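Local coordinates for hypothetical protein Atu1826 (Agrobacterium tumefaciens, PDB 2I3D), which is of unknown function but is probably an alpha/beta hydrolase related to the S15 peptidases, at residues Pro24-Asn29 / Gly37-Ser42; Pro48-Leu53 / Phe80-Phe85. All blocks are in the same frame, centred on the assembly; numbering follows the deposited sequence. Where two conformers were deposited one is given.

Two neighbouring stations of one mixed sheet illustrate how strand pairing changes from margin to interior. Interaction 1 joins the two strands of the hairpin 25-30 and 33-40 at the edge of the sheet and is partly buried; interaction 2 pairs strands 49-53 and 81-85 in parallel, nearer the centre of the chain, and is buried. Their centres lie about 9 Å apart, and strand 33-40 is the neighbour of 81-85, where Arg38 N probably hydrogen-bonds to Arg84 O. At the margin a guanidinium and a carboxylate-bearing side chain share the contact with the backbone; inside, the ladder is flanked mainly by aliphatic and aromatic groups.

Interaction 1 (Pro24-Asn29 / Gly37-Ser42); sequences PEVIFN and GRYQPS
Gly37 O is gripped by two donors that arrive from opposite faces of its carbonyl plane: Val26 N at 3.1 Å, nearly straight at 171°, and Arg38 NH1 at 2.7 Å from Gly37 O. The reciprocal bond from Gly37 N to Val26 O, 2.9 Å, completes the antiparallel hydrogen-bonded pair, and Tyr39 N reaches a lone pair of Pro24 O in its carbonyl plane. Pro24 follows a cis peptide bond; its CB lies 3.7 Å from Gln40 OE1, the two side chains running side by side.

Glu25 and Arg38 form the adjoining non-hydrogen-bonded pair. Glu25 CG sits over the centre of one guanidinium face, 3.5 Å from Arg38 CZ, while Arg38 bends at chi2 (-64°), folding its head back over Glu25 and within range of Gly37 O. The carboxylate stays well off the guanidinium plane, Glu25 OE2 being 4.6 Å from Arg38 NE, so no salt bridge forms, although the opposite charges probably attract; Lys180 of the second subunit makes a long, weak ion pair with that same oxygen.

On the other face of the hairpin, Val26 CG1 touches Tyr39 CB at 3.9 Å. Trp113 of helix 101-117 backs this side, stacking on Phe28 and meeting Tyr39 edge-to-face, so the hairpin formed by strands 25-30 and 33-40 is anchored on that helix. The chemistry thus divides by face: one is aromatic and apolar, whereas on the other a guanidinium is held by a carbonyl and covered by a methylene, its charge probably eased by the nearby carboxylate.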
loop_
_atom_site.group_PDB
_atom_site.type_symbol
_atom_site.label_atom_id
_atom_site.label_comp_id
_atom_site.label_asym_id
_atom_site.label_seq_id
_atom_site.Cartn_x
_atom_site.Cartn_y
_atom_site.Cartn_z
ATOM N N PRO B 24 -19.508 -1.841 -5.702
ATOM C CA PRO B 24 -19.022 -0.457 -5.451
ATOM C C PRO B 24 -18.192 0.166 -6.562
ATOM O O PRO B 24 -17.827 1.336 -6.446
ATOM C CB PRO B 24 -18.158 -0.610 -4.194
ATOM C CG PRO B 24 -17.694 -2.010 -4.220
ATOM C CD PRO B 24 -18.718 -2.845 -4.962
ATOM N N GLU B 25 -17.863 -0.595 -7.607
ATOM C CA GLU B 25 -17.084 -0.044 -8.722
ATOM C C GLU B 25 -17.926 0.989 -9.455
ATOM O O GLU B 25 -19.033 0.665 -9.894
ATOM C CB GLU B 25 -16.690 -1.136 -9.724
ATOM C CG GLU B 25 -15.822 -2.253 -9.174
ATOM C CD GLU B 25 -16.603 -3.285 -8.352
ATOM O OE1 GLU B 25 -17.863 -3.209 -8.282
ATOM O OE2 GLU B 25 -15.959 -4.186 -7.758
ATOM N N VAL B 26 -17.396 2.202 -9.590
ATOM C CA VAL B 26 -18.046 3.306 -10.316
ATOM C C VAL B 26 -17.047 4.001 -11.244
ATOM O O VAL B 26 -15.817 3.937 -11.046
ATOM C CB VAL B 26 -18.679 4.370 -9.367
ATOM C CG1 VAL B 26 -19.805 3.754 -8.566
ATOM C CG2 VAL B 26 -17.605 5.068 -8.439
ATOM N N ILE B 27 -17.590 4.592 -12.309
ATOM C CA ILE B 27 -16.850 5.470 -13.204
ATOM C C ILE B 27 -17.661 6.746 -13.258
ATOM O O ILE B 27 -18.901 6.700 -13.400
ATOM C CB ILE B 27 -16.697 4.864 -14.646
ATOM C CG1 ILE B 27 -15.641 3.748 -14.678
ATOM C CG2 ILE B 27 -16.338 5.946 -15.648
ATOM C CD1 ILE B 27 -15.595 2.958 -16.001
ATOM N N PHE B 28 -17.003 7.883 -13.101
ATOM C CA PHE B 28 -17.704 9.168 -13.246
ATOM C C PHE B 28 -16.795 10.118 -14.020
ATOM O O PHE B 28 -15.636 9.804 -14.289
ATOM C CB PHE B 28 -18.140 9.749 -11.889
ATOM C CG PHE B 28 -17.003 9.927 -10.902
ATOM C CD1 PHE B 28 -16.355 11.158 -10.787
ATOM C CD2 PHE B 28 -16.588 8.854 -10.093
ATOM C CE1 PHE B 28 -15.292 11.330 -9.851
ATOM C CE2 PHE B 28 -15.538 9.002 -9.193
ATOM C CZ PHE B 28 -14.888 10.229 -9.070
ATOM N N ASN B 29 -17.333 11.273 -14.409
ATOM C CA ASN B 29 -16.588 12.168 -15.272
ATOM C C ASN B 29 -15.848 13.204 -14.486
ATOM O O ASN B 29 -16.430 13.876 -13.634
ATOM C CB ASN B 29 -17.531 12.852 -16.278
ATOM C CG ASN B 29 -18.070 11.878 -17.319
ATOM O OD1 ASN B 29 -17.407 10.884 -17.693
ATOM N ND2 ASN B 29 -19.283 12.149 -17.792
ATOM N N GLY B 37 -13.699 4.956 -9.382
ATOM C CA GLY B 37 -13.927 5.053 -7.923
ATOM C C GLY B 37 -14.515 3.801 -7.310
ATOM O O GLY B 37 -14.827 2.823 -8.037
ATOM N N ARG B 38 -14.599 3.826 -5.970
ATOM C CA ARG B 38 -15.284 2.814 -5.176
ATOM C C ARG B 38 -16.189 3.560 -4.231
ATOM O O ARG B 38 -15.733 4.441 -3.485
ATOM C CB ARG B 38 -14.290 1.950 -4.376
ATOM C CG ARG B 38 -13.333 1.153 -5.257
ATOM C CD ARG B 38 -14.086 0.117 -6.104
ATOM N NE ARG B 38 -13.180 -0.648 -6.951
ATOM C CZ ARG B 38 -12.982 -0.445 -8.252
ATOM N NH1 ARG B 38 -13.641 0.500 -8.906
ATOM N NH2 ARG B 38 -12.125 -1.203 -8.912
ATOM N N TYR B 39 -17.464 3.203 -4.254
ATOM C CA TYR B 39 -18.540 3.979 -3.667
ATOM C C TYR B 39 -19.443 3.118 -2.816
ATOM O O TYR B 39 -19.927 2.083 -3.278
ATOM C CB TYR B 39 -19.327 4.579 -4.822
ATOM C CG TYR B 39 -20.700 5.108 -4.521
ATOM C CD1 TYR B 39 -20.902 6.181 -3.651
ATOM C CD2 TYR B 39 -21.821 4.574 -5.191
ATOM C CE1 TYR B 39 -22.214 6.692 -3.421
ATOM C CE2 TYR B 39 -23.098 5.081 -4.984
ATOM C CZ TYR B 39 -23.292 6.130 -4.105
ATOM O OH TYR B 39 -24.579 6.606 -3.912
ATOM N N GLN B 40 -19.672 3.534 -1.573
ATOM C CA GLN B 40 -20.627 2.856 -0.677
ATOM C C GLN B 40 -21.603 3.857 -0.087
ATOM O O GLN B 40 -21.242 4.614 0.834
ATOM C CB GLN B 40 -19.940 2.134 0.480
ATOM C CG GLN B 40 -18.940 1.059 0.086
ATOM C CD GLN B 40 -19.579 -0.305 -0.097
ATOM O OE1 GLN B 40 -18.959 -1.226 -0.657
ATOM N NE2 GLN B 40 -20.827 -0.450 0.374
ATOM N N PRO B 41 -22.861 3.855 -0.581
ATOM C CA PRO B 41 -23.795 4.815 -0.011
ATOM C C PRO B 41 -24.248 4.422 1.396
ATOM O O PRO B 41 -24.318 3.235 1.734
ATOM C CB PRO B 41 -24.979 4.792 -0.993
ATOM C CG PRO B 41 -24.969 3.398 -1.550
ATOM C CD PRO B 41 -23.484 3.011 -1.622
ATOM N N SER B 42 -24.560 5.421 2.203
ATOM C CA SER B 42 -25.103 5.157 3.523
ATOM C C SER B 42 -26.503 4.547 3.485
ATOM O O SER B 42 -27.347 4.911 2.631
ATOM C CB SER B 42 -25.181 6.435 4.353
ATOM O OG SER B 42 -25.670 6.124 5.661
#

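Interaction 2 (Pro48-Leu53 / Phe80-Phe85); sequences PIAIIL and FTTLRF
Thr81 O accepts the shortest backbone bond of this pairing, from Ala50 N at 2.7 Å, and Ile49 CA also leans on the same oxygen, at 3.2 Å. The pairing belongs to a beta-alpha-beta unit in which helix 66-77 connects parallel strands 49-53 and 81-85, an element of the alpha/beta hydrolase sheet. Bonds alternate along the ladder: Thr81 N to Pro48 O, Leu83 N to Ala50 O at 2.9 Å, and Ile52 N to Leu83 O at 3.0 Å.

At the start of the ladder Pro48 CG rests over one face of the Phe80 ring, a CH-pi contact 3.6 Å from the centroid and 15° off the ring normal, with the two side chains at about a right angle. Ala50 CB adds an oblique touch at Phe80 CD2. Phe75 and Trp125 meet this ring edge-to-face, enclosing it between helix 66-77 and the next strand.

The side chains of Ile49, Thr81, Ile51 and Leu83 share the face turned to helix 101-117. There Ile51 CD1 swings toward strand 81-85 through a chi2 of -67° and lies beside Leu83 CB. Thr81 OG1 is hydrogen-bonded to Ser42 N, in the loop just after strand 33-40. Ala50, Ile52, Thr82 and Arg84 look toward helix 66-77, where Arg84 forms a cation-pi contact with Phe72.

Beyond the last direct strand-to-strand bond, Leu53, whose side chain also touches a probable nucleophile elbow, runs alongside Phe85. Here a water bridges the strands instead, donating to Ile52 O at 2.8 Å and also to Phe85 O.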
loop_
_atom_site.group_PDB
_atom_site.type_symbol
_atom_site.label_atom_id
_atom_site.label_comp_id
_atom_site.label_asym_id
_atom_site.label_seq_id
_atom_site.Cartn_x
_atom_site.Cartn_y
_atom_site.Cartn_z
ATOM N N PRO B 48 -23.836 11.947 6.174
ATOM C CA PRO B 48 -22.716 12.763 5.735
ATOM C C PRO B 48 -21.903 11.998 4.702
ATOM O O PRO B 48 -21.938 10.767 4.687
ATOM C CB PRO B 48 -21.897 12.943 7.013
ATOM C CG PRO B 48 -22.181 11.706 7.831
ATOM C CD PRO B 48 -23.675 11.481 7.562
ATOM N N ILE B 49 -21.213 12.746 3.842
ATOM C CA ILE B 49 -20.330 12.187 2.816
ATOM C C ILE B 49 -18.860 12.208 3.276
ATOM O O ILE B 49 -18.385 13.182 3.843
ATOM C CB ILE B 49 -20.470 12.941 1.483
ATOM C CG1 ILE B 49 -21.884 12.695 0.910
ATOM C CG2 ILE B 49 -19.420 12.483 0.460
ATOM C CD1 ILE B 49 -22.364 13.739 -0.095
ATOM N N ALA B 50 -18.144 11.136 2.971
ATOM C CA ALA B 50 -16.707 11.120 3.219
ATOM C C ALA B 50 -15.994 10.865 1.889
ATOM O O ALA B 50 -16.371 9.938 1.167
ATOM C CB ALA B 50 -16.340 10.046 4.239
ATOM N N ILE B 51 -15.003 11.689 1.558
ATOM C CA ILE B 51 -14.171 11.514 0.352
ATOM C C ILE B 51 -12.750 11.178 0.819
ATOM O O ILE B 51 -12.193 11.904 1.675
ATOM C CB ILE B 51 -14.104 12.829 -0.478
ATOM C CG1 ILE B 51 -15.536 13.328 -0.806
ATOM C CG2 ILE B 51 -13.298 12.652 -1.744
ATOM C CD1 ILE B 51 -16.391 12.439 -1.763
ATOM N N ILE B 52 -12.164 10.135 0.244
ATOM C CA ILE B 52 -10.838 9.649 0.674
ATOM C C ILE B 52 -9.845 9.808 -0.481
ATOM O O ILE B 52 -10.135 9.304 -1.606
ATOM C CB ILE B 52 -10.885 8.140 1.098
ATOM C CG1 ILE B 52 -12.182 7.810 1.852
ATOM C CG2 ILE B 52 -9.596 7.774 1.880
ATOM C CD1 ILE B 52 -12.355 8.522 3.192
ATOM N N LEU B 53 -8.698 10.468 -0.215
ATOM C CA LEU B 53 -7.747 10.877 -1.255
ATOM C C LEU B 53 -6.390 10.210 -1.068
ATOM O O LEU B 53 -5.874 10.160 0.044
ATOM C CB LEU B 53 -7.606 12.421 -1.270
ATOM C CG LEU B 53 -8.951 13.131 -1.498
ATOM C CD1 LEU B 53 -8.847 14.657 -1.295
ATOM C CD2 LEU B 53 -9.524 12.748 -2.880
ATOM N N PHE B 80 -21.256 6.829 7.027
ATOM C CA PHE B 80 -21.048 7.840 5.992
ATOM C C PHE B 80 -21.303 7.250 4.595
ATOM O O PHE B 80 -21.017 6.075 4.331
ATOM C CB PHE B 80 -19.589 8.339 5.991
ATOM C CG PHE B 80 -19.258 9.335 7.088
ATOM C CD1 PHE B 80 -19.210 8.927 8.416
ATOM C CD2 PHE B 80 -18.960 10.667 6.774
ATOM C CE1 PHE B 80 -18.891 9.844 9.431
ATOM C CE2 PHE B 80 -18.653 11.593 7.772
ATOM C CZ PHE B 80 -18.598 11.178 9.101
ATOM N N THR B 81 -21.831 8.068 3.692
ATOM C CA THR B 81 -21.758 7.757 2.261
ATOM C C THR B 81 -20.303 8.022 1.877
ATOM O O THR B 81 -19.799 9.131 2.085
ATOM C CB THR B 81 -22.703 8.667 1.460
ATOM O OG1 THR B 81 -24.048 8.242 1.722
ATOM C CG2 THR B 81 -22.399 8.625 -0.051
ATOM N N THR B 82 -19.635 7.030 1.301
ATOM C CA THR B 82 -18.165 7.091 1.222
ATOM C C THR B 82 -17.681 6.838 -0.181
ATOM O O THR B 82 -18.158 5.910 -0.840
ATOM C CB THR B 82 -17.454 6.091 2.252
ATOM O OG1 THR B 82 -18.088 6.200 3.527
ATOM C CG2 THR B 82 -15.975 6.397 2.412
ATOM N N LEU B 83 -16.724 7.646 -0.639
ATOM C CA LEU B 83 -16.119 7.464 -1.966
ATOM C C LEU B 83 -14.609 7.563 -1.850
ATOM O O LEU B 83 -14.128 8.520 -1.258
ATOM C CB LEU B 83 -16.618 8.555 -2.930
ATOM C CG LEU B 83 -15.997 8.552 -4.327
ATOM C CD1 LEU B 83 -16.498 7.342 -5.154
ATOM C CD2 LEU B 83 -16.302 9.847 -5.013
ATOM N N ARG B 84 -13.865 6.576 -2.356
ATOM C CA ARG B 84 -12.459 6.761 -2.681
ATOM C C ARG B 84 -12.341 6.654 -4.195
ATOM O O ARG B 84 -13.154 6.003 -4.856
ATOM C CB ARG B 84 -11.540 5.740 -1.996
ATOM C CG ARG B 84 -11.889 4.245 -2.309
ATOM C CD ARG B 84 -11.032 3.315 -1.419
ATOM N NE ARG B 84 -10.907 1.967 -1.977
ATOM C CZ ARG B 84 -11.827 1.006 -1.852
ATOM N NH1 ARG B 84 -12.969 1.218 -1.199
ATOM N NH2 ARG B 84 -11.595 -0.181 -2.391
ATOM N N PHE B 85 -11.342 7.301 -4.761
ATOM C CA PHE B 85 -11.167 7.220 -6.223
ATOM C C PHE B 85 -9.716 7.452 -6.631
ATOM O O PHE B 85 -8.923 7.988 -5.866
ATOM C CB PHE B 85 -12.074 8.265 -6.912
ATOM C CG PHE B 85 -11.598 9.691 -6.753
ATOM C CD1 PHE B 85 -10.805 10.283 -7.744
ATOM C CD2 PHE B 85 -11.909 10.429 -5.594
ATOM C CE1 PHE B 85 -10.318 11.586 -7.592
ATOM C CE2 PHE B 85 -11.407 11.745 -5.438
ATOM C CZ PHE B 85 -10.627 12.307 -6.442
HETATM O O HOH W 1 -8.630 7.452 -3.011
#